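Local coordinates for lactate dehydrogenase, adjacent gene encodes predicted malate dehydrogenase (Cryptosporidium parvum, PDB 4ND2), which probably catalyses the NAD-dependent interconversion of (S)-lactate and pyruvate, and binds pyruvate together with a cofactor analogue, at residues D102-A105 against E106-K110; G13-G16 against G17-Y21; G191-P194 against L195-I199; F157-H161 against F162-A166; K297-G300 against E301-E305. All coordinates share one frame; numbering follows the deposited sequence.

Contact 1: D102-A105 against E106-K110; sequences DSVA and EGVKK
The flat groups that meet between Asp102-Ala105 and Glu106-Lys110 are peptide units, and their carbonyl oxygens and amide nitrogens do the touching. Gly107 N bonds to Ser103 O at 3.2 Å. In the next peptide, Val104 O accepts a bond from Val108 N at 3.0 Å, while the methyl CG2 of Val108 comes within 3.4 Å of the same oxygen. Ala105 O takes Lys109 N at 2.9 Å and has Lys109 CB beside it. Farther back, Glu106 N is shared weakly between Asp102 O and Ser103 O. Glu106 has its CG beside the backbone N (chi1 -66°), which lays CG 3.5 Å from Asp102 O before the chain bends at chi2; a charged residue suits this exposed face. Asp102 turns its carboxylate elsewhere, to a salt bridge with Arg99 and a hydrogen bond with His130. On the buried face Val104 CG1 and Val108 CG2 meet at 4.2 Å, branched apolar groups one turn apart that also rest on Ile78 and Val76 of strand 75-78. Ala105, small enough for close helix contact, lies on Phe131 and Val134 of helix 124-135. Such an amphipathic helix is characteristic of the Rossmann fold, here the crossover between parallel strands 75-78 and 116-119 in the NAD-binding domain.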
loop_
_atom_site.group_PDB
_atom_site.type_symbol
_atom_site.label_atom_id
_atom_site.label_comp_id
_atom_site.label_asym_id
_atom_site.label_seq_id
_atom_site.Cartn_x
_atom_site.Cartn_y
_atom_site.Cartn_z
ATOM N N ASP A 102 -1.484 -9.515 -35.952
ATOM C CA ASP A 102 -1.267 -10.817 -36.596
ATOM C C ASP A 102 0.025 -11.444 -36.084
ATOM O O ASP A 102 0.052 -12.621 -35.726
ATOM C CB ASP A 102 -1.176 -10.687 -38.124
ATOM C CG ASP A 102 -2.478 -10.252 -38.761
ATOM O OD1 ASP A 102 -2.422 -9.645 -39.851
ATOM O OD2 ASP A 102 -3.557 -10.510 -38.188
ATOM N N SER A 103 1.090 -10.647 -36.053
ATOM C CA SER A 103 2.392 -11.105 -35.572
ATOM C C SER A 103 2.363 -11.405 -34.071
ATOM O O SER A 103 2.873 -12.435 -33.632
ATOM C CB SER A 103 3.470 -10.063 -35.886
ATOM O OG SER A 103 4.751 -10.510 -35.484
ATOM N N VAL A 104 1.751 -10.517 -33.290
ATOM C CA VAL A 104 1.642 -10.723 -31.840
ATOM C C VAL A 104 0.875 -12.011 -31.533
ATOM O O VAL A 104 1.246 -12.760 -30.628
ATOM C CB VAL A 104 0.962 -9.530 -31.127
ATOM C CG1 VAL A 104 0.797 -9.811 -29.638
ATOM C CG2 VAL A 104 1.767 -8.252 -31.321
ATOM N N ALA A 105 -0.186 -12.263 -32.294
ATOM C CA ALA A 105 -1.001 -13.467 -32.122
ATOM C C ALA A 105 -0.195 -14.748 -32.319
ATOM O O ALA A 105 -0.413 -15.729 -31.611
ATOM C CB ALA A 105 -2.182 -13.442 -33.077
ATOM N N GLU A 106 0.732 -14.737 -33.276
ATOM C CA GLU A 106 1.596 -15.894 -33.513
ATOM C C GLU A 106 2.550 -16.130 -32.344
ATOM O O GLU A 106 2.800 -17.274 -31.970
ATOM C CB GLU A 106 2.384 -15.737 -34.822
ATOM C CG GLU A 106 1.518 -15.745 -36.078
ATOM C CD GLU A 106 0.666 -16.997 -36.217
ATOM O OE1 GLU A 106 1.126 -18.093 -35.829
ATOM O OE2 GLU A 106 -0.472 -16.887 -36.720
ATOM N N GLY A 107 3.076 -15.052 -31.768
ATOM C CA GLY A 107 3.935 -15.153 -30.589
ATOM C C GLY A 107 3.209 -15.729 -29.384
ATOM O O GLY A 107 3.704 -16.652 -28.734
ATOM N N VAL A 108 2.028 -15.187 -29.096
ATOM C CA VAL A 108 1.219 -15.630 -27.958
ATOM C C VAL A 108 0.761 -17.078 -28.139
ATOM O O VAL A 108 0.849 -17.881 -27.211
ATOM C CB VAL A 108 -0.011 -14.715 -27.746
ATOM C CG1 VAL A 108 -0.967 -15.303 -26.713
ATOM C CG2 VAL A 108 0.434 -13.321 -27.329
ATOM N N LYS A 109 0.279 -17.404 -29.335
ATOM C CA LYS A 109 -0.178 -18.760 -29.639
ATOM C C LYS A 109 0.931 -19.795 -29.436
ATOM O O LYS A 109 0.670 -20.904 -28.972
ATOM C CB LYS A 109 -0.712 -18.829 -31.075
ATOM C CG LYS A 109 -1.431 -20.122 -31.423
ATOM C CD LYS A 109 -2.035 -20.044 -32.816
ATOM C CE LYS A 109 -2.860 -21.279 -33.135
ATOM N NZ LYS A 109 -3.585 -21.130 -34.427
ATOM N N LYS A 110 2.165 -19.424 -29.768
ATOM C CA LYS A 110 3.300 -20.337 -29.644
ATOM C C LYS A 110 3.813 -20.472 -28.211
ATOM O O LYS A 110 4.107 -21.579 -27.766
ATOM C CB LYS A 110 4.449 -19.897 -30.556
ATOM C CG LYS A 110 5.640 -20.843 -30.539
ATOM C CD LYS A 110 6.646 -20.506 -31.627
ATOM C CE LYS A 110 7.791 -21.507 -31.642
ATOM N NZ LYS A 110 8.822 -21.152 -32.654
#

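Contact 2: G13-G16 against G17-Y21; sequences GQIG and GNIAY. With A3D (3-acetylpyridine adenine dinucleotide), chain C.
Ile15, whose side chain rests on Ile19, gives its backbone N to O2N of the bound 3-acetylpyridine adenine dinucleotide at 3.0 Å. Gln14 gives its N to O1A at 2.9 Å, almost straight at 176°, so one amide serves each phosphate. Gly13, at the N-cap and without a side chain, lets O5B of the cofactor come within 3.4 Å of its CA. Ile15 CD1 comes 3.2 Å from C6N of the pyridine ring. In the next shell the helix holds these amides: Gly13 O, in the same peptide as Gln14 N, accepts Gly17 N at 3.0 Å, and Gln14 O, in the same peptide as Ile15 N, takes a weak bond from Asn18 N. Ile15 CG2, anti to the backbone N, meets Ile19 CD1 slantwise at 3.7 Å, while CG1 beside the N (chi1 -68°) and an extended chi2 (168°) carry CD1 to the cofactor. Both isoleucines also pack on Ile120, apolar partners for a buried face. Farther out, Tyr21 meets the ring of Phe234 of a second subunit. The start of the helix probably also favours the phosphates electrostatically. This is the glycine-rich turn of the Rossmann fold, GxGxxG at Gly11, Gly13 and Gly16, joining strand 6-10 to helix 14-26.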
loop_
_atom_site.group_PDB
_atom_site.type_symbol
_atom_site.label_atom_id
_atom_site.label_comp_id
_atom_site.label_asym_id
_atom_site.label_seq_id
_atom_site.Cartn_x
_atom_site.Cartn_y
_atom_site.Cartn_z
ATOM N N GLY A 13 6.501 1.292 -25.501
ATOM C CA GLY A 13 6.426 2.734 -25.684
ATOM C C GLY A 13 5.872 3.417 -24.447
ATOM O O GLY A 13 6.106 2.973 -23.323
ATOM N N GLN A 14 5.126 4.496 -24.661
ATOM C CA GLN A 14 4.629 5.330 -23.564
ATOM C C GLN A 14 3.811 4.522 -22.558
ATOM O O GLN A 14 4.085 4.555 -21.362
ATOM C CB GLN A 14 3.782 6.484 -24.109
ATOM C CG GLN A 14 4.552 7.515 -24.924
ATOM C CD GLN A 14 5.427 8.407 -24.063
ATOM O OE1 GLN A 14 6.459 7.974 -23.552
ATOM N NE2 GLN A 14 5.023 9.665 -23.904
ATOM N N ILE A 15 2.822 3.786 -23.051
ATOM C CA ILE A 15 1.949 2.997 -22.179
ATOM C C ILE A 15 2.677 1.795 -21.589
ATOM O O ILE A 15 2.589 1.549 -20.388
ATOM C CB ILE A 15 0.683 2.529 -22.923
ATOM C CG1 ILE A 15 -0.190 3.744 -23.227
ATOM C CG2 ILE A 15 -0.100 1.522 -22.086
ATOM C CD1 ILE A 15 -1.306 3.473 -24.202
ATOM N N GLY A 16 3.390 1.060 -22.438
ATOM C CA GLY A 16 4.113 -0.136 -22.023
ATOM C C GLY A 16 5.060 0.090 -20.862
ATOM O O GLY A 16 5.091 -0.700 -19.917
ATOM N N GLY A 17 5.830 1.171 -20.929
ATOM C CA GLY A 17 6.774 1.509 -19.868
ATOM C C GLY A 17 6.088 1.829 -18.553
ATOM O O GLY A 17 6.540 1.395 -17.494
ATOM N N ASN A 18 4.993 2.585 -18.619
ATOM C CA ASN A 18 4.205 2.901 -17.425
ATOM C C ASN A 18 3.611 1.662 -16.769
ATOM O O ASN A 18 3.596 1.560 -15.546
ATOM C CB ASN A 18 3.079 3.887 -17.751
ATOM C CG ASN A 18 3.535 5.329 -17.723
ATOM O OD1 ASN A 18 4.620 5.653 -17.237
ATOM N ND2 ASN A 18 2.690 6.214 -18.229
ATOM N N ILE A 19 3.121 0.725 -17.575
ATOM C CA ILE A 19 2.578 -0.523 -17.039
ATOM C C ILE A 19 3.647 -1.263 -16.234
ATOM O O ILE A 19 3.406 -1.678 -15.100
ATOM C CB ILE A 19 2.034 -1.441 -18.151
ATOM C CG1 ILE A 19 0.762 -0.839 -18.755
ATOM C CG2 ILE A 19 1.744 -2.834 -17.607
ATOM C CD1 ILE A 19 0.290 -1.533 -20.016
ATOM N N ALA A 20 4.827 -1.421 -16.825
ATOM C CA ALA A 20 5.935 -2.110 -16.160
ATOM C C ALA A 20 6.299 -1.439 -14.835
ATOM O O ALA A 20 6.540 -2.113 -13.832
ATOM C CB ALA A 20 7.147 -2.163 -17.078
ATOM N N TYR A 21 6.324 -0.109 -14.855
ATOM C CA TYR A 21 6.649 0.726 -13.698
ATOM C C TYR A 21 5.696 0.459 -12.534
ATOM O O TYR A 21 6.126 0.232 -11.400
ATOM C CB TYR A 21 6.547 2.196 -14.131
ATOM C CG TYR A 21 7.174 3.259 -13.249
ATOM C CD1 TYR A 21 8.355 3.032 -12.545
ATOM C CD2 TYR A 21 6.617 4.536 -13.193
ATOM C CE1 TYR A 21 8.932 4.031 -11.778
ATOM C CE2 TYR A 21 7.189 5.540 -12.432
ATOM C CZ TYR A 21 8.348 5.285 -11.730
ATOM O OH TYR A 21 8.916 6.292 -10.980
HETATM P PA A3D C . 3.969 4.399 -28.568
HETATM O O1A A3D C . 4.587 5.219 -27.469
HETATM O O2A A3D C . 4.189 4.802 -30.003
HETATM O O5B A3D C . 4.450 2.881 -28.399
HETATM C C5B A3D C . 4.193 1.881 -29.378
HETATM C C4B A3D C . 5.301 0.845 -29.272
HETATM O O4B A3D C . 4.967 -0.309 -30.046
HETATM C C3B A3D C . 6.640 1.365 -29.796
HETATM O O3B A3D C . 7.646 1.308 -28.779
HETATM C C2B A3D C . 6.974 0.452 -30.962
HETATM O O2B A3D C . 8.369 0.164 -31.093
HETATM C C1B A3D C . 6.172 -0.793 -30.634
HETATM N N9A A3D C . 5.908 -1.650 -31.808
HETATM C C8A A3D C . 5.658 -1.271 -33.076
HETATM N N7A A3D C . 5.471 -2.361 -33.863
HETATM C C5A A3D C . 5.607 -3.451 -33.091
HETATM C C6A A3D C . 5.536 -4.913 -33.280
HETATM N N6A A3D C . 5.274 -5.447 -34.499
HETATM N N1A A3D C . 5.737 -5.695 -32.193
HETATM C C2A A3D C . 5.998 -5.190 -30.971
HETATM N N3A A3D C . 6.078 -3.868 -30.733
HETATM C C4A A3D C . 5.893 -2.973 -31.734
HETATM O O3 A3D C . 2.370 4.274 -28.370
HETATM P PN A3D C . 1.601 4.343 -26.949
HETATM O O1N A3D C . 1.442 5.786 -26.562
HETATM O O2N A3D C . 2.229 3.380 -25.979
HETATM O O5D A3D C . 0.166 3.750 -27.361
HETATM C C5D A3D C . 0.070 2.387 -27.762
HETATM C C4D A3D C . -1.303 2.065 -28.340
HETATM O O4D A3D C . -2.304 2.191 -27.322
HETATM C C3D A3D C . -1.722 2.995 -29.476
HETATM O O3D A3D C . -2.317 2.234 -30.527
HETATM C C2D A3D C . -2.765 3.898 -28.858
HETATM O O2D A3D C . -3.738 4.379 -29.789
HETATM C C1D A3D C . -3.390 2.959 -27.841
HETATM N N1N A3D C . -4.116 3.640 -26.771
HETATM C C2N A3D C . -5.342 3.194 -26.459
HETATM C C3N A3D C . -6.084 3.798 -25.453
HETATM C C7N A3D C . -7.452 3.298 -25.103
HETATM O O7N A3D C . -8.085 3.905 -24.263
HETATM C C8N A3D C . -8.011 2.076 -25.765
HETATM C C4N A3D C . -5.539 4.873 -24.764
HETATM C C5N A3D C . -4.268 5.315 -25.100
HETATM C C6N A3D C . -3.572 4.677 -26.118
#

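Contact 3: G191-P194 against L195-I199; sequences GGVP and LSSFI
Val193 presses its methyl CG1 over one face of the Phe198 ring, 3.7 Å from the centroid and 26° off the ring normal, a CH-pi contact displaced toward the rim near CE1. CG1 stands opposite the valine's own N (chi1 -178°), which carries it forward over the ring, and the two side chains meet at about a right angle. A beta-branched residue suits the strand, a flat aromatic one the buried side of the helix, where Phe198 also meets the ring of Phe162. Pro194 is the N-cap, where the short, weakly bonded strand at about 193-194, at the edge of an antiparallel sheet of the C-terminal domain, gives way to helix 195-200. Its O accepts two weak bonds, from Ser197 N at 3.1 Å and Phe198 N at 3.4 Å. The proline ring packs on Ser197, whose OG lies 3.6 Å from Pro194 CG; Ser197 also packs on Asp290 of a third subunit. The solvent side is at Ser196, a small polar residue whose OG is 3.7 Å from Pro194 CG.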
loop_
_atom_site.group_PDB
_atom_site.type_symbol
_atom_site.label_atom_id
_atom_site.label_comp_id
_atom_site.label_asym_id
_atom_site.label_seq_id
_atom_site.Cartn_x
_atom_site.Cartn_y
_atom_site.Cartn_z
ATOM N N GLY A 191 -22.635 8.228 -3.882
ATOM C CA GLY A 191 -22.931 7.748 -2.536
ATOM C C GLY A 191 -24.324 7.157 -2.386
ATOM O O GLY A 191 -24.896 7.183 -1.295
ATOM N N GLY A 192 -24.869 6.622 -3.479
ATOM C CA GLY A 192 -26.223 6.069 -3.493
ATOM C C GLY A 192 -27.292 6.997 -4.057
ATOM O O GLY A 192 -28.406 6.553 -4.328
ATOM N N VAL A 193 -26.965 8.275 -4.236
ATOM C CA VAL A 193 -27.927 9.269 -4.726
ATOM C C VAL A 193 -27.872 9.376 -6.255
ATOM O O VAL A 193 -26.802 9.623 -6.814
ATOM C CB VAL A 193 -27.647 10.663 -4.127
ATOM C CG1 VAL A 193 -28.680 11.675 -4.610
ATOM C CG2 VAL A 193 -27.636 10.600 -2.605
ATOM N N PRO A 194 -29.013 9.208 -6.929
ATOM C CA PRO A 194 -29.045 9.300 -8.392
ATOM C C PRO A 194 -29.044 10.742 -8.905
ATOM O O PRO A 194 -29.397 11.663 -8.166
ATOM C CB PRO A 194 -30.354 8.596 -8.754
ATOM C CG PRO A 194 -31.239 8.841 -7.582
ATOM C CD PRO A 194 -30.341 8.875 -6.376
ATOM N N LEU A 195 -28.651 10.932 -10.162
ATOM C CA LEU A 195 -28.596 12.273 -10.754
ATOM C C LEU A 195 -29.958 12.974 -10.756
ATOM O O LEU A 195 -30.026 14.193 -10.601
ATOM C CB LEU A 195 -28.034 12.222 -12.180
ATOM C CG LEU A 195 -26.531 11.956 -12.311
ATOM C CD1 LEU A 195 -26.164 11.733 -13.770
ATOM C CD2 LEU A 195 -25.715 13.098 -11.722
ATOM N N SER A 196 -31.031 12.203 -10.928
ATOM C CA SER A 196 -32.392 12.748 -10.890
ATOM C C SER A 196 -32.679 13.492 -9.584
ATOM O O SER A 196 -33.357 14.520 -9.595
ATOM C CB SER A 196 -33.430 11.642 -11.103
ATOM O OG SER A 196 -33.346 10.648 -10.097
ATOM N N SER A 197 -32.154 12.982 -8.469
ATOM C CA SER A 197 -32.321 13.639 -7.168
ATOM C C SER A 197 -31.535 14.940 -7.098
ATOM O O SER A 197 -32.047 15.949 -6.613
ATOM C CB SER A 197 -31.893 12.721 -6.019
ATOM O OG SER A 197 -32.769 11.616 -5.896
ATOM N N PHE A 198 -30.293 14.917 -7.579
ATOM C CA PHE A 198 -29.457 16.117 -7.590
ATOM C C PHE A 198 -30.058 17.224 -8.462
ATOM O O PHE A 198 -29.900 18.406 -8.158
ATOM C CB PHE A 198 -28.032 15.788 -8.057
ATOM C CG PHE A 198 -27.224 15.014 -7.049
ATOM C CD1 PHE A 198 -26.832 13.707 -7.304
ATOM C CD2 PHE A 198 -26.852 15.596 -5.842
ATOM C CE1 PHE A 198 -26.083 12.996 -6.380
ATOM C CE2 PHE A 198 -26.106 14.888 -4.912
ATOM C CZ PHE A 198 -25.722 13.587 -5.182
ATOM N N ILE A 199 -30.736 16.838 -9.542
ATOM C CA ILE A 199 -31.447 17.802 -10.392
ATOM C C ILE A 199 -32.582 18.470 -9.611
ATOM O O ILE A 199 -32.703 19.692 -9.620
ATOM C CB ILE A 199 -31.987 17.149 -11.686
ATOM C CG1 ILE A 199 -30.823 16.760 -12.603
ATOM C CG2 ILE A 199 -32.930 18.098 -12.425
ATOM C CD1 ILE A 199 -31.191 15.777 -13.693
#

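Contact 4: F157-H161 against F162-A166; sequences FIAQH and FGVNA
A glycine-ended helix terminus, in which Val164 turns back on Ala159, closes helix 147-162. Gly163 supplies the positive phi (68°) that ends the helical course, a conformation glycine adopts easily. Ala159 O then takes Val164 N at 3.1 Å, five residues on. Ala159 CB also faces Val164 CG2 at 4.3 Å. The six-to-one bond, the positive-phi glycine and the apolar pair resemble a Schellman motif, though the inner amide, Gly163 N, bonds weakly to Ala159 O; the turn directs the chain toward strand 169-174 of the C-terminal domain. The following turn lies tightly against the same alanine: Ala166 CA is 3.5 Å from Ala159 CB, closer than usual for two carbons, which fits two small residues. One turn back, Phe162 N bonds to Ile158 O at 3.2 Å. Around the Phe162 ring, His161 forms a T-shaped pair, its edge atom CD2 standing 3.6 Å above the centre of the phenyl face with the planes at 88°. Different first torsions, His161 CG anti to its N (chi1 172°) and Phe162 CG beside its own N, bring the adjacent rings together. His161 NE2 is hydrogen-bonded to Leu203 O, which ties down the imidazole's far end. At the phenyl edge, in the ring plane, Ile158 CG2 touches CD2 of Phe162 at 3.8 Å, the two side chains lying side by side and both packing on Val190 of strand 189-190.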
loop_
_atom_site.group_PDB
_atom_site.type_symbol
_atom_site.label_atom_id
_atom_site.label_comp_id
_atom_site.label_asym_id
_atom_site.label_seq_id
_atom_site.Cartn_x
_atom_site.Cartn_y
_atom_site.Cartn_z
ATOM N N PHE A 157 -15.262 13.378 -13.791
ATOM C CA PHE A 157 -15.939 14.617 -14.167
ATOM C C PHE A 157 -17.178 14.868 -13.306
ATOM O O PHE A 157 -17.438 16.000 -12.913
ATOM C CB PHE A 157 -16.311 14.613 -15.654
ATOM C CG PHE A 157 -15.130 14.484 -16.587
ATOM C CD1 PHE A 157 -13.874 14.985 -16.243
ATOM C CD2 PHE A 157 -15.281 13.881 -17.826
ATOM C CE1 PHE A 157 -12.800 14.866 -17.110
ATOM C CE2 PHE A 157 -14.210 13.768 -18.698
ATOM C CZ PHE A 157 -12.970 14.257 -18.339
ATOM N N ILE A 158 -17.921 13.809 -13.001
ATOM C CA ILE A 158 -19.057 13.906 -12.083
ATOM C C ILE A 158 -18.563 14.316 -10.697
ATOM O O ILE A 158 -19.125 15.219 -10.073
ATOM C CB ILE A 158 -19.825 12.572 -11.980
ATOM C CG1 ILE A 158 -20.477 12.232 -13.323
ATOM C CG2 ILE A 158 -20.888 12.646 -10.884
ATOM C CD1 ILE A 158 -20.826 10.768 -13.485
ATOM N N ALA A 159 -17.507 13.649 -10.232
ATOM C CA ALA A 159 -16.927 13.919 -8.915
ATOM C C ALA A 159 -16.430 15.355 -8.788
ATOM O O ALA A 159 -16.594 15.983 -7.739
ATOM C CB ALA A 159 -15.792 12.947 -8.631
ATOM N N GLN A 160 -15.829 15.867 -9.859
ATOM C CA GLN A 160 -15.315 17.237 -9.871
ATOM C C GLN A 160 -16.438 18.275 -9.810
ATOM O O GLN A 160 -16.256 19.348 -9.233
ATOM C CB GLN A 160 -14.415 17.474 -11.090
ATOM C CG GLN A 160 -13.035 16.846 -10.930
ATOM C CD GLN A 160 -12.169 16.930 -12.176
ATOM O OE1 GLN A 160 -12.664 16.887 -13.304
ATOM N NE2 GLN A 160 -10.861 17.031 -11.975
ATOM N N HIS A 161 -17.592 17.962 -10.397
ATOM C CA HIS A 161 -18.750 18.847 -10.289
ATOM C C HIS A 161 -19.219 18.952 -8.836
ATOM O O HIS A 161 -19.346 20.050 -8.303
ATOM C CB HIS A 161 -19.911 18.380 -11.175
ATOM C CG HIS A 161 -21.174 19.150 -10.947
ATOM N ND1 HIS A 161 -21.407 20.382 -11.519
ATOM C CD2 HIS A 161 -22.254 18.883 -10.175
ATOM C CE1 HIS A 161 -22.582 20.835 -11.119
ATOM N NE2 HIS A 161 -23.117 19.944 -10.303
ATOM N N PHE A 162 -19.462 17.805 -8.204
ATOM C CA PHE A 162 -19.989 17.766 -6.835
ATOM C C PHE A 162 -18.939 18.016 -5.748
ATOM O O PHE A 162 -19.291 18.238 -4.591
ATOM C CB PHE A 162 -20.688 16.430 -6.569
ATOM C CG PHE A 162 -21.961 16.249 -7.345
ATOM C CD1 PHE A 162 -23.103 16.961 -7.001
ATOM C CD2 PHE A 162 -22.023 15.368 -8.416
ATOM C CE1 PHE A 162 -24.280 16.798 -7.714
ATOM C CE2 PHE A 162 -23.197 15.198 -9.129
ATOM C CZ PHE A 162 -24.329 15.915 -8.778
ATOM N N GLY A 163 -17.658 17.975 -6.115
ATOM C CA GLY A 163 -16.570 18.168 -5.156
ATOM C C GLY A 163 -16.454 17.027 -4.160
ATOM O O GLY A 163 -16.261 17.257 -2.968
ATOM N N VAL A 164 -16.564 15.796 -4.658
ATOM C CA VAL A 164 -16.493 14.594 -3.826
ATOM C C VAL A 164 -15.446 13.608 -4.346
ATOM O O VAL A 164 -14.987 13.708 -5.484
ATOM C CB VAL A 164 -17.854 13.862 -3.743
ATOM C CG1 VAL A 164 -18.911 14.769 -3.130
ATOM C CG2 VAL A 164 -18.303 13.361 -5.112
ATOM N N ASN A 165 -15.089 12.651 -3.496
ATOM C CA ASN A 165 -14.188 11.562 -3.863
ATOM C C ASN A 165 -14.761 10.769 -5.040
ATOM O O ASN A 165 -15.864 10.226 -4.950
ATOM C CB ASN A 165 -13.983 10.648 -2.652
ATOM C CG ASN A 165 -13.028 9.502 -2.923
ATOM O OD1 ASN A 165 -12.407 9.421 -3.983
ATOM N ND2 ASN A 165 -12.907 8.604 -1.955
ATOM N N ALA A 166 -14.008 10.707 -6.138
ATOM C CA ALA A 166 -14.449 10.000 -7.347
ATOM C C ALA A 166 -14.704 8.516 -7.105
ATOM O O ALA A 166 -15.531 7.908 -7.787
ATOM C CB ALA A 166 -13.439 10.184 -8.470
#

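Contact 5: K297-G300 against E301-E305; sequences KLLG and ESINE
Glu301 lies across the preceding turn, with Gly300 and Leu299 beside it supplying much of the remaining buried surface. The glutamate has its CG beside the backbone N and then runs extended, passing 3.5 Å from Lys297 O with CG. Its carboxylate thereby ends between two aliphatic chains: OE1 is 3.8 Å from Leu298 CD2, and OE2 is 3.8 Å from Lys297 CE. The ammonium NZ of Lys297 stays 5.0 Å from OE2, so attraction between the opposite charges is at most long-range; both long polar chains suit this exposed face. Gly300 contributes backbone, its O accepting Asn304 N at 3.1 Å, while Asn304 CG lies 3.3 Å from Gly300 O. Leu299 faces inward, its CG 4.2 Å from Ile303 CD1, the two crossing at a slant. That methyl also lies 3.4 Å from Leu299 O. Large apolar residues fit here because Leu299 continues onto Tyr265 and Leu291, and Ile303 onto Ile270 and Met272 of strand 270-279. Ser302 OG binds Gly176 N, next to His177, the predicted proton acceptor. An amphipathic final helix, here 293-314, packing on strand 270-279 of an antiparallel sheet, belongs to the C-terminal domain of the lactate/malate dehydrogenase fold.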
loop_
_atom_site.group_PDB
_atom_site.type_symbol
_atom_site.label_atom_id
_atom_site.label_comp_id
_atom_site.label_asym_id
_atom_site.label_seq_id
_atom_site.Cartn_x
_atom_site.Cartn_y
_atom_site.Cartn_z
ATOM N N LYS A 297 -30.966 3.095 -27.755
ATOM C CA LYS A 297 -30.796 3.583 -29.124
ATOM C C LYS A 297 -29.361 4.049 -29.372
ATOM O O LYS A 297 -28.780 3.761 -30.419
ATOM C CB LYS A 297 -31.775 4.724 -29.419
ATOM C CG LYS A 297 -31.691 5.260 -30.842
ATOM C CD LYS A 297 -32.735 6.332 -31.104
ATOM C CE LYS A 297 -32.675 6.816 -32.544
ATOM N NZ LYS A 297 -33.857 7.645 -32.910
ATOM N N LEU A 298 -28.797 4.776 -28.412
ATOM C CA LEU A 298 -27.407 5.217 -28.509
ATOM C C LEU A 298 -26.445 4.026 -28.542
ATOM O O LEU A 298 -25.468 4.044 -29.287
ATOM C CB LEU A 298 -27.056 6.166 -27.360
ATOM C CG LEU A 298 -27.774 7.519 -27.389
ATOM C CD1 LEU A 298 -27.613 8.234 -26.060
ATOM C CD2 LEU A 298 -27.277 8.395 -28.528
ATOM N N LEU A 299 -26.733 2.990 -27.755
ATOM C CA LEU A 299 -25.932 1.762 -27.777
ATOM C C LEU A 299 -26.040 1.060 -29.133
ATOM O O LEU A 299 -25.055 0.504 -29.628
ATOM C CB LEU A 299 -26.351 0.808 -26.653
ATOM C CG LEU A 299 -25.574 -0.512 -26.534
ATOM C CD1 LEU A 299 -24.077 -0.265 -26.401
ATOM C CD2 LEU A 299 -26.086 -1.327 -25.355
ATOM N N GLY A 300 -27.236 1.082 -29.721
ATOM C CA GLY A 300 -27.448 0.560 -31.069
ATOM C C GLY A 300 -26.585 1.264 -32.102
ATOM O O GLY A 300 -25.996 0.622 -32.972
ATOM N N GLU A 301 -26.504 2.588 -31.998
ATOM C CA GLU A 301 -25.670 3.389 -32.895
ATOM C C GLU A 301 -24.176 3.102 -32.698
ATOM O O GLU A 301 -23.407 3.121 -33.660
ATOM C CB GLU A 301 -25.968 4.881 -32.713
ATOM C CG GLU A 301 -27.347 5.276 -33.231
ATOM C CD GLU A 301 -27.772 6.684 -32.848
ATOM O OE1 GLU A 301 -26.981 7.416 -32.218
ATOM O OE2 GLU A 301 -28.916 7.061 -33.183
ATOM N N SER A 302 -23.775 2.829 -31.458
ATOM C CA SER A 302 -22.394 2.446 -31.156
ATOM C C SER A 302 -22.051 1.108 -31.802
ATOM O O SER A 302 -20.983 0.956 -32.395
ATOM C CB SER A 302 -22.177 2.354 -29.642
ATOM O OG SER A 302 -20.814 2.112 -29.336
ATOM N N ILE A 303 -22.965 0.149 -31.686
ATOM C CA ILE A 303 -22.803 -1.170 -32.302
ATOM C C ILE A 303 -22.623 -1.048 -33.821
ATOM O O ILE A 303 -21.764 -1.718 -34.396
ATOM C CB ILE A 303 -23.996 -2.098 -31.964
ATOM C CG1 ILE A 303 -23.961 -2.483 -30.480
ATOM C CG2 ILE A 303 -23.983 -3.357 -32.826
ATOM C CD1 ILE A 303 -25.304 -2.913 -29.926
ATOM N N ASN A 304 -23.426 -0.196 -34.458
ATOM C CA ASN A 304 -23.296 0.069 -35.898
ATOM C C ASN A 304 -21.911 0.613 -36.240
ATOM O O ASN A 304 -21.310 0.220 -37.240
ATOM C CB ASN A 304 -24.347 1.080 -36.375
ATOM C CG ASN A 304 -25.771 0.561 -36.262
ATOM O OD1 ASN A 304 -26.011 -0.644 -36.182
ATOM N ND2 ASN A 304 -26.730 1.483 -36.266
ATOM N N GLU A 305 -21.424 1.523 -35.400
ATOM C CA GLU A 305 -20.091 2.111 -35.547
ATOM C C GLU A 305 -19.002 1.032 -35.501
ATOM O O GLU A 305 -18.067 1.047 -36.305
ATOM C CB GLU A 305 -19.857 3.142 -34.437
ATOM C CG GLU A 305 -18.864 4.239 -34.769
ATOM C CD GLU A 305 -18.821 5.311 -33.694
ATOM O OE1 GLU A 305 -18.083 5.138 -32.701
ATOM O OE2 GLU A 305 -19.533 6.328 -33.839
#

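In the fold
Along the chain the order is contact 2, contact 1, contact 4, contact 3, contact 5. The first two lie in the NAD-binding Rossmann domain, on helices of different beta-alpha-beta units of one parallel sheet, with centres about 21 Å apart. The other three belong to the C-terminal domain, which supplies His177 and Arg153 of the pyruvate pocket. There contacts 3 and 4 join, centres about 13 Å apart, through Phe198 CD2 and Phe162 CE1 at 3.4 Å, and both reach the third subunit. Contact 5 stands about 26 Å from contact 3, centre to centre, on the final helix. Contacts 2 and 4 both touch the second subunit, so each domain shares in building the tetramer.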